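Local atomic coordinates of beta-mannosidase (Trichoderma harzianum, PDB entry 4CVU), a protein that probably hydrolyses terminal beta-D-mannose residues from the non-reducing ends of mannose-containing oligosaccharides, as a fungal glycoside hydrolase of family 2. Residues A[513-523]-A[548-558]; A[349-357]-A[532-543]. One frame throughout, in Å; residues are numbered along the deposited sequence.

Contact 1: A[513-523]-A[548-558]; sequences YENLFITTLFN and LDLPVPIVERY. With CD (cadmium ion), chain P; NAG (2-acetamido-2-deoxy-beta-D-glucopyranose), chain D; MAN (alpha-D-mannopyranose), chain E; NAG (2-acetamido-2-deoxy-beta-D-glucopyranose), chain B.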
# COMPACT_ATOMS: atom_id res chain seq x y z
N TYR A 513 27.48 38.17 5.70
CA TYR A 513 26.22 38.28 4.99
C TYR A 513 26.32 39.33 3.91
O TYR A 513 26.02 39.06 2.75
CB TYR A 513 25.05 38.56 5.94
CG TYR A 513 23.77 39.05 5.25
CD1 TYR A 513 22.98 38.20 4.51
CD2 TYR A 513 23.36 40.38 5.38
CE1 TYR A 513 21.82 38.65 3.87
CE2 TYR A 513 22.21 40.84 4.77
CZ TYR A 513 21.44 39.96 4.02
OH TYR A 513 20.28 40.40 3.40
N GLU A 514 26.71 40.54 4.30
CA GLU A 514 26.89 41.64 3.36
C GLU A 514 27.93 41.27 2.31
O GLU A 514 27.73 41.48 1.13
CB GLU A 514 27.31 42.91 4.08
CG GLU A 514 26.21 43.50 4.93
CD GLU A 514 26.57 44.86 5.48
OE1 GLU A 514 27.79 45.14 5.61
OE2 GLU A 514 25.63 45.63 5.78
N ASN A 515 29.04 40.68 2.76
CA ASN A 515 30.14 40.38 1.86
C ASN A 515 29.72 39.35 0.81
O ASN A 515 29.98 39.53 -0.39
CB ASN A 515 31.36 39.88 2.64
CG ASN A 515 32.52 39.51 1.72
OD1 ASN A 515 33.12 40.38 1.11
ND2 ASN A 515 32.77 38.24 1.58
N LEU A 516 29.02 38.30 1.25
CA LEU A 516 28.60 37.25 0.29
C LEU A 516 27.39 37.71 -0.53
O LEU A 516 27.44 37.74 -1.78
CB LEU A 516 28.26 35.93 0.98
CG LEU A 516 27.97 34.75 0.02
CD1 LEU A 516 29.11 34.58 -0.95
CD2 LEU A 516 27.71 33.44 0.75
N PHE A 517 26.31 38.08 0.17
CA PHE A 517 25.01 38.30 -0.50
C PHE A 517 24.86 39.69 -1.13
O PHE A 517 23.96 39.92 -1.92
CB PHE A 517 23.86 37.96 0.46
CG PHE A 517 23.82 36.51 0.84
CD1 PHE A 517 23.25 35.56 -0.01
CD2 PHE A 517 24.41 36.07 2.01
CE1 PHE A 517 23.23 34.22 0.31
CE2 PHE A 517 24.39 34.72 2.35
CZ PHE A 517 23.81 33.79 1.49
N ILE A 518 25.76 40.62 -0.83
CA ILE A 518 25.65 41.94 -1.44
C ILE A 518 26.90 42.27 -2.28
O ILE A 518 26.81 42.38 -3.49
CB ILE A 518 25.39 43.03 -0.39
CG1 ILE A 518 24.11 42.72 0.40
CG2 ILE A 518 25.27 44.40 -1.04
CD1 ILE A 518 23.86 43.69 1.54
N THR A 519 28.05 42.41 -1.63
CA THR A 519 29.31 42.76 -2.29
C THR A 519 29.64 41.75 -3.40
O THR A 519 29.81 42.14 -4.53
CB THR A 519 30.47 42.92 -1.28
OG1 THR A 519 30.08 43.77 -0.20
CG2 THR A 519 31.71 43.53 -1.94
N THR A 520 29.66 40.46 -3.10
CA THR A 520 30.01 39.47 -4.14
C THR A 520 28.84 39.25 -5.10
O THR A 520 28.96 39.50 -6.30
CB THR A 520 30.40 38.11 -3.54
OG1 THR A 520 31.42 38.30 -2.57
CG2 THR A 520 30.92 37.16 -4.62
N LEU A 521 27.71 38.83 -4.54
CA LEU A 521 26.56 38.44 -5.36
C LEU A 521 25.92 39.59 -6.17
O LEU A 521 25.62 39.40 -7.34
CB LEU A 521 25.51 37.71 -4.51
CG LEU A 521 25.62 36.17 -4.42
CD1 LEU A 521 27.03 35.63 -4.29
CD2 LEU A 521 24.78 35.64 -3.29
N PHE A 522 25.69 40.75 -5.58
CA PHE A 522 25.10 41.85 -6.38
C PHE A 522 26.03 42.28 -7.50
O PHE A 522 25.58 42.60 -8.60
CB PHE A 522 24.73 43.08 -5.54
CG PHE A 522 24.06 44.19 -6.33
CD1 PHE A 522 22.92 43.92 -7.08
CD2 PHE A 522 24.56 45.49 -6.32
CE1 PHE A 522 22.27 44.92 -7.80
CE2 PHE A 522 23.93 46.50 -7.04
CZ PHE A 522 22.78 46.21 -7.79
N ASN A 523 27.34 42.33 -7.22
CA ASN A 523 28.32 42.63 -8.28
C ASN A 523 28.29 41.60 -9.38
O ASN A 523 28.28 41.96 -10.53
CB ASN A 523 29.74 42.80 -7.75
CG ASN A 523 30.04 44.23 -7.45
OD1 ASN A 523 30.12 45.03 -8.38
ND2 ASN A 523 30.16 44.59 -6.17
N LEU A 548 27.33 51.10 -6.96
CA LEU A 548 28.46 50.20 -7.16
C LEU A 548 29.82 50.79 -6.73
O LEU A 548 30.79 50.04 -6.58
CB LEU A 548 28.52 49.67 -8.60
CG LEU A 548 27.45 48.62 -8.98
CD1 LEU A 548 27.52 48.26 -10.46
CD2 LEU A 548 27.57 47.35 -8.16
N ASP A 549 29.88 52.11 -6.53
CA ASP A 549 31.09 52.76 -5.98
C ASP A 549 31.30 52.48 -4.48
O ASP A 549 32.37 52.75 -3.96
CB ASP A 549 31.07 54.28 -6.25
CG ASP A 549 31.19 54.61 -7.76
OD1 ASP A 549 32.14 54.15 -8.41
OD2 ASP A 549 30.29 55.28 -8.30
N LEU A 550 30.28 51.98 -3.79
CA LEU A 550 30.36 51.71 -2.35
C LEU A 550 30.95 50.33 -2.07
O LEU A 550 30.75 49.39 -2.86
CB LEU A 550 28.97 51.83 -1.69
CG LEU A 550 28.30 53.20 -1.78
CD1 LEU A 550 26.82 53.10 -1.39
CD2 LEU A 550 29.02 54.23 -0.90
N PRO A 551 31.69 50.19 -0.96
CA PRO A 551 32.26 48.89 -0.61
C PRO A 551 31.19 47.83 -0.41
O PRO A 551 31.38 46.69 -0.83
CB PRO A 551 33.06 49.16 0.67
CG PRO A 551 32.65 50.49 1.15
CD PRO A 551 32.08 51.25 -0.00
N VAL A 552 30.07 48.21 0.22
CA VAL A 552 28.83 47.39 0.20
C VAL A 552 27.79 48.12 -0.66
O VAL A 552 27.16 49.08 -0.19
CB VAL A 552 28.26 47.16 1.61
CG1 VAL A 552 27.20 46.06 1.55
CG2 VAL A 552 29.36 46.82 2.61
N PRO A 553 27.62 47.69 -1.93
CA PRO A 553 26.89 48.46 -2.96
C PRO A 553 25.39 48.66 -2.72
O PRO A 553 24.78 49.54 -3.33
CB PRO A 553 27.10 47.63 -4.24
CG PRO A 553 27.45 46.26 -3.77
CD PRO A 553 28.18 46.43 -2.48
N ILE A 554 24.79 47.80 -1.87
CA ILE A 554 23.41 47.97 -1.44
C ILE A 554 23.44 48.23 0.06
O ILE A 554 23.83 47.39 0.83
CB ILE A 554 22.53 46.72 -1.74
CG1 ILE A 554 22.60 46.37 -3.23
CG2 ILE A 554 21.08 46.99 -1.30
CD1 ILE A 554 21.72 45.23 -3.69
N VAL A 555 23.07 49.44 0.46
CA VAL A 555 23.08 49.80 1.87
C VAL A 555 21.67 49.50 2.39
O VAL A 555 20.73 50.27 2.14
CB VAL A 555 23.47 51.29 2.08
CG1 VAL A 555 23.38 51.69 3.54
CG2 VAL A 555 24.87 51.57 1.54
N GLU A 556 21.53 48.35 3.04
CA GLU A 556 20.23 47.91 3.63
C GLU A 556 19.75 48.80 4.76
O GLU A 556 20.54 49.30 5.53
CB GLU A 556 20.33 46.49 4.13
CG GLU A 556 20.44 45.44 3.02
CD GLU A 556 19.13 45.31 2.28
OE1 GLU A 556 18.26 44.53 2.76
OE2 GLU A 556 18.94 46.02 1.27
N ARG A 557 18.45 49.03 4.81
CA ARG A 557 17.82 49.73 5.93
C ARG A 557 17.96 48.99 7.24
O ARG A 557 18.18 49.57 8.27
CB ARG A 557 16.33 49.97 5.69
CG ARG A 557 15.75 50.98 6.66
CD ARG A 557 14.35 51.37 6.30
NE ARG A 557 14.33 52.35 5.25
CZ ARG A 557 14.51 53.65 5.45
NH1 ARG A 557 14.76 54.08 6.65
NH2 ARG A 557 14.47 54.50 4.45
N TYR A 558 17.81 47.68 7.16
CA TYR A 558 17.76 46.86 8.36
C TYR A 558 16.71 47.45 9.32
O TYR A 558 15.58 47.59 8.96
CB TYR A 558 19.14 46.71 9.04
CG TYR A 558 20.21 46.08 8.22
CD1 TYR A 558 20.13 44.77 7.88
CD2 TYR A 558 21.31 46.79 7.81
CE1 TYR A 558 21.10 44.17 7.15
CE2 TYR A 558 22.30 46.20 7.05
CZ TYR A 558 22.17 44.86 6.74
OH TYR A 558 23.08 44.24 6.01
CD CD P . 28.63 56.55 -7.12
C1 NAG D . 25.83 48.28 9.28
C2 NAG D . 26.92 48.09 8.26
C3 NAG D . 27.56 46.72 8.46
C4 NAG D . 28.03 46.52 9.89
C5 NAG D . 26.81 46.79 10.77
C6 NAG D . 27.02 46.55 12.26
C7 NAG D . 26.66 49.07 6.04
C8 NAG D . 26.10 48.97 4.67
N2 NAG D . 26.41 48.09 6.90
O3 NAG D . 28.56 46.52 7.50
O4 NAG D . 28.42 45.17 10.03
O5 NAG D . 26.35 48.11 10.57
O6 NAG D . 28.27 47.10 12.54
O7 NAG D . 27.30 50.06 6.33
C1 MAN E . 34.80 45.53 -10.23
C2 MAN E . 34.84 45.90 -8.76
C3 MAN E . 33.41 46.10 -8.21
C4 MAN E . 32.73 47.18 -9.05
C5 MAN E . 32.73 46.71 -10.51
C6 MAN E . 32.09 47.70 -11.46
O2 MAN E . 35.56 47.15 -8.70
O3 MAN E . 33.45 46.53 -6.84
O4 MAN E . 31.43 47.50 -8.51
O5 MAN E . 34.06 46.51 -10.98
O6 MAN E . 32.17 47.19 -12.80
C1 NAG B . 21.33 50.89 9.82
C2 NAG B . 21.84 49.76 10.71
C3 NAG B . 23.35 49.60 10.68
C4 NAG B . 23.84 49.55 9.24
C5 NAG B . 23.29 50.74 8.46
C6 NAG B . 23.63 50.67 6.98
C7 NAG B . 20.29 49.35 12.56
C8 NAG B . 19.90 49.74 13.96
N2 NAG B . 21.35 49.99 12.06
O3 NAG B . 23.68 48.42 11.39
O4 NAG B . 25.25 49.59 9.15
O5 NAG B . 21.88 50.72 8.52
O6 NAG B . 23.25 49.43 6.45
O7 NAG B . 19.65 48.48 11.95
O HOH W 1 23.68 46.61 3.48
O HOH W 2 30.62 47.40 -5.35
O HOH W 3 27.67 56.87 -8.64
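Ile518 drives its CG2 methyl into a bend of the 548-558 segment, where it meets Val552 CG1 at 3.6 Å, the Pro553 ring and the flank of Ile554. A beta-branched side chain suits this place because CG2 touches all three at once. One turn on, Phe522 takes Ile554 CD1 over one face, the methyl 3.8 Å from the ring centroid in a CH-pi contact, while Pro553 CB lies at the ring edge. Phe522 CG is turned opposite the backbone N (chi1 -177°), which presents that face to Ile554.

The Glu514 end is polar but well held. OE2 accepts from Tyr558 OH at 2.9 Å on the anti side of the carboxylate and from N2 of the chain D N-acetylglucosamine at 2.8 Å, and a water joins it to the backbone of Ile554 and Glu556. An alanine here would probably leave the Tyr558 hydroxyl and the sugar's N2 without the OE2 that accepts from both.

The looser margin runs past Thr519, exposed Pro551 and Leu548, where a water lies among Asn523 ND2, Leu548 O and Leu550 O. There Asn523 ND2 also donates to Thr519 O at 3.0 Å, which fixes the amide, and OD1 accepts from mannose O4 at 2.8 Å.

Segment 513-523, part of helix 506-528 in what is probably the family's (beta/alpha)8-barrel domain, passes 9.3 Å from strand 554-556, axis to axis, their directions 146° apart. That strand pairs antiparallel with strand 545-546, while the helix meets helix 458-475 through Leu521 and helix 490-501 through Tyr513, whose hydroxyl bonds Glu491.

Contact 2: A[349-357]-A[532-543]; sequences RTILFSSGN and ISYSPCSANNGW. With NAG (2-acetamido-2-deoxy-beta-D-glucopyranose), chain F.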
# COMPACT_ATOMS: atom_id res chain seq x y z
N ARG A 349 10.72 43.22 -22.67
CA ARG A 349 9.99 43.85 -21.58
C ARG A 349 10.91 44.28 -20.47
O ARG A 349 12.05 43.84 -20.39
CB ARG A 349 8.89 42.92 -21.01
CG ARG A 349 9.29 41.47 -20.78
CD ARG A 349 9.96 41.23 -19.44
NE ARG A 349 11.39 41.40 -19.54
CZ ARG A 349 12.28 40.76 -18.79
NH1 ARG A 349 11.90 39.88 -17.89
NH2 ARG A 349 13.57 41.01 -18.98
N THR A 350 10.41 45.18 -19.65
CA THR A 350 11.11 45.60 -18.45
C THR A 350 10.35 45.05 -17.27
O THR A 350 9.11 45.08 -17.26
CB THR A 350 11.23 47.14 -18.32
OG1 THR A 350 9.94 47.71 -18.18
CG2 THR A 350 11.97 47.73 -19.53
N ILE A 351 11.07 44.49 -16.31
CA ILE A 351 10.49 44.10 -15.04
C ILE A 351 11.32 44.64 -13.90
O ILE A 351 12.49 44.33 -13.78
CB ILE A 351 10.29 42.57 -14.94
CG1 ILE A 351 9.56 42.19 -13.62
CG2 ILE A 351 11.60 41.81 -15.08
CD1 ILE A 351 8.12 42.60 -13.57
N LEU A 352 10.70 45.51 -13.11
CA LEU A 352 11.32 46.16 -11.98
C LEU A 352 10.81 45.57 -10.67
O LEU A 352 9.59 45.42 -10.49
CB LEU A 352 10.94 47.64 -11.99
CG LEU A 352 11.46 48.47 -10.80
CD1 LEU A 352 12.97 48.60 -10.85
CD2 LEU A 352 10.81 49.85 -10.83
N PHE A 353 11.73 45.24 -9.77
CA PHE A 353 11.39 45.02 -8.38
C PHE A 353 11.78 46.29 -7.64
O PHE A 353 12.94 46.65 -7.58
CB PHE A 353 12.08 43.80 -7.76
CG PHE A 353 11.99 43.76 -6.25
CD1 PHE A 353 10.76 43.68 -5.61
CD2 PHE A 353 13.14 43.81 -5.46
CE1 PHE A 353 10.67 43.68 -4.22
CE2 PHE A 353 13.05 43.81 -4.07
CZ PHE A 353 11.83 43.72 -3.45
N SER A 354 10.78 46.95 -7.05
CA SER A 354 10.96 48.26 -6.43
C SER A 354 10.97 48.13 -4.91
O SER A 354 9.94 47.78 -4.33
CB SER A 354 9.82 49.18 -6.89
OG SER A 354 9.96 50.46 -6.29
N SER A 355 12.11 48.38 -4.30
CA SER A 355 12.31 48.28 -2.86
C SER A 355 12.94 49.52 -2.19
O SER A 355 13.38 49.44 -1.05
CB SER A 355 13.17 47.07 -2.55
OG SER A 355 14.27 47.03 -3.39
N GLY A 356 13.00 50.63 -2.90
CA GLY A 356 13.62 51.85 -2.39
C GLY A 356 12.60 52.66 -1.64
O GLY A 356 11.45 52.20 -1.47
N ASN A 357 13.00 53.86 -1.22
CA ASN A 357 12.14 54.69 -0.38
C ASN A 357 10.81 55.06 -1.03
O ASN A 357 10.75 55.28 -2.24
CB ASN A 357 12.83 56.01 0.00
CG ASN A 357 13.98 55.84 0.97
OD1 ASN A 357 14.15 54.82 1.61
ND2 ASN A 357 14.78 56.89 1.07
N ILE A 532 17.53 42.75 -14.56
CA ILE A 532 16.92 42.03 -13.44
C ILE A 532 17.32 42.62 -12.09
O ILE A 532 18.50 42.63 -11.75
CB ILE A 532 17.30 40.56 -13.45
CG1 ILE A 532 16.86 39.91 -14.78
CG2 ILE A 532 16.66 39.85 -12.25
CD1 ILE A 532 15.40 40.05 -15.12
N SER A 533 16.32 43.08 -11.33
CA SER A 533 16.54 43.68 -10.00
C SER A 533 16.88 42.63 -8.93
O SER A 533 16.68 41.43 -9.13
CB SER A 533 15.31 44.46 -9.55
OG SER A 533 14.94 45.42 -10.48
N TYR A 534 17.33 43.11 -7.77
CA TYR A 534 17.93 42.24 -6.79
C TYR A 534 17.55 42.65 -5.41
O TYR A 534 17.31 43.83 -5.12
CB TYR A 534 19.47 42.26 -6.89
CG TYR A 534 20.19 41.31 -5.93
CD1 TYR A 534 20.20 39.94 -6.16
CD2 TYR A 534 20.87 41.80 -4.82
CE1 TYR A 534 20.83 39.07 -5.30
CE2 TYR A 534 21.54 40.94 -3.95
CZ TYR A 534 21.51 39.57 -4.19
OH TYR A 534 22.14 38.70 -3.34
N SER A 535 17.51 41.65 -4.55
CA SER A 535 17.42 41.88 -3.14
C SER A 535 18.30 40.83 -2.47
O SER A 535 18.32 39.66 -2.92
CB SER A 535 15.96 41.75 -2.69
OG SER A 535 15.86 41.83 -1.28
N PRO A 536 19.02 41.23 -1.42
CA PRO A 536 19.92 40.29 -0.78
C PRO A 536 19.19 39.14 -0.03
O PRO A 536 19.82 38.13 0.27
CB PRO A 536 20.73 41.15 0.18
CG PRO A 536 19.91 42.37 0.40
CD PRO A 536 19.06 42.57 -0.80
N CYS A 537 17.90 39.31 0.28
CA CYS A 537 17.09 38.18 0.80
C CYS A 537 15.61 38.39 0.55
O CYS A 537 15.16 39.49 0.20
CB CYS A 537 17.34 37.94 2.27
SG CYS A 537 17.00 39.40 3.28
N SER A 538 14.88 37.31 0.76
CA SER A 538 13.47 37.20 0.39
C SER A 538 12.56 38.16 1.12
O SER A 538 11.47 38.43 0.63
CB SER A 538 12.96 35.80 0.69
OG SER A 538 13.03 35.56 2.09
N ALA A 539 12.96 38.62 2.30
CA ALA A 539 12.18 39.55 3.08
C ALA A 539 13.06 40.50 3.84
O ALA A 539 13.90 40.07 4.63
CB ALA A 539 11.27 38.79 4.07
N ASN A 540 12.87 41.79 3.61
CA ASN A 540 13.64 42.80 4.29
C ASN A 540 12.95 44.18 4.23
O ASN A 540 11.93 44.35 3.59
CB ASN A 540 15.11 42.87 3.74
CG ASN A 540 15.18 43.17 2.27
OD1 ASN A 540 14.92 44.29 1.86
ND2 ASN A 540 15.49 42.14 1.43
N ASN A 541 13.51 45.14 4.94
CA ASN A 541 12.94 46.48 5.03
C ASN A 541 13.38 47.46 3.94
O ASN A 541 13.14 48.67 4.04
CB ASN A 541 13.25 47.08 6.41
CG ASN A 541 12.47 46.38 7.51
OD1 ASN A 541 11.31 46.06 7.34
ND2 ASN A 541 13.12 46.12 8.61
N GLY A 542 13.98 46.92 2.88
CA GLY A 542 14.40 47.72 1.75
C GLY A 542 15.79 48.28 1.88
O GLY A 542 16.48 48.03 2.89
N TRP A 543 16.19 49.03 0.86
CA TRP A 543 17.52 49.65 0.80
C TRP A 543 17.48 51.17 0.99
O TRP A 543 16.51 51.84 0.63
CB TRP A 543 18.22 49.34 -0.52
CG TRP A 543 17.44 49.57 -1.77
CD1 TRP A 543 16.65 48.66 -2.42
CD2 TRP A 543 17.40 50.76 -2.58
NE1 TRP A 543 16.12 49.21 -3.55
CE2 TRP A 543 16.58 50.49 -3.68
CE3 TRP A 543 17.99 52.03 -2.48
CZ2 TRP A 543 16.32 51.45 -4.67
CZ3 TRP A 543 17.74 52.97 -3.47
CH2 TRP A 543 16.91 52.69 -4.54
C1 NAG F . 15.94 56.95 1.95
C2 NAG F . 17.15 57.77 1.47
C3 NAG F . 18.22 57.89 2.53
C4 NAG F . 17.61 58.37 3.82
C5 NAG F . 16.46 57.44 4.22
C6 NAG F . 15.75 57.92 5.48
C7 NAG F . 17.36 57.63 -0.98
C8 NAG F . 18.00 56.98 -2.18
N2 NAG F . 17.72 57.22 0.25
O3 NAG F . 19.14 58.84 2.06
O4 NAG F . 18.60 58.39 4.82
O5 NAG F . 15.53 57.46 3.18
O6 NAG F . 14.87 56.90 5.90
O7 NAG F . 16.54 58.52 -1.13
O HOH W 4 13.62 42.93 -11.72
O HOH W 5 15.10 45.61 -13.00
O HOH W 6 14.40 48.62 -6.29
O HOH W 7 16.09 45.06 -2.84
O HOH W 8 15.87 54.22 -1.06
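Trp543 lays the face of its indole over Gly356, whose CA sits 3.7 Å from the centroid of the six-membered ring in a CH-pi contact. Glycine fits because a CB at that position would run into CZ2. Ser355 lies beside the pyrrole part: its OG, held between its own backbone N and carbonyl carbon (chi1 46°), meets Trp543 NE1 at 2.9 Å, but the N-H points well aside (117°), so the bond is weak. Gly542 comes so close to Ser355 O that a side chain would clash.

Farther along, Phe353 sets its CB against Ser533 CB at 3.8 Å, and the small Ser535 lets ring atom CE2 come close to its CB. The Ile532 CD1 methyl touches Ile351 CG2 at 4.2 Å.

Strand 534-535 pairs parallel with 481-485, and 351-354 antiparallel with 374-377, in the sheet of what is probably the family's (beta/alpha)8-barrel domain. Between the two segments the polar chemistry is largely water-borne: one water bridges Ile351 O and Ser533 N, another Ser355 OG and Tyr534 O, a third Asn357 N and Trp543 O. Segments 349-357 and 532-543 are therefore joined mainly by side chains and waters, with weak direct hydrogen bonds between Ser355 and Trp543.

Contacts 1 and 2 lie with their centres about 13 Å apart, and their segments alternate along the chain: helix 506-528 leads into strand 534-535, and residues 548-558 follow soon after. Two probable hydrogen bonds tie them together. Tyr534 OH meets Phe517 O at 2.6 Å, joining the strand to the helix, and Arg557 NH2 reaches Asn357 OD1 at 2.9 Å. Asn357 itself is glycosylated through ND2, and Arg557 also bonds the attached sugar. Tyr513 OH packs on Pro536 CB at 3.3 Å. Both contacts border attached glycans, and the loop after strand 534-535 packs beside the segment around Glu489, while Asp549 of contact 1 holds a cadmium ion together with Asp547.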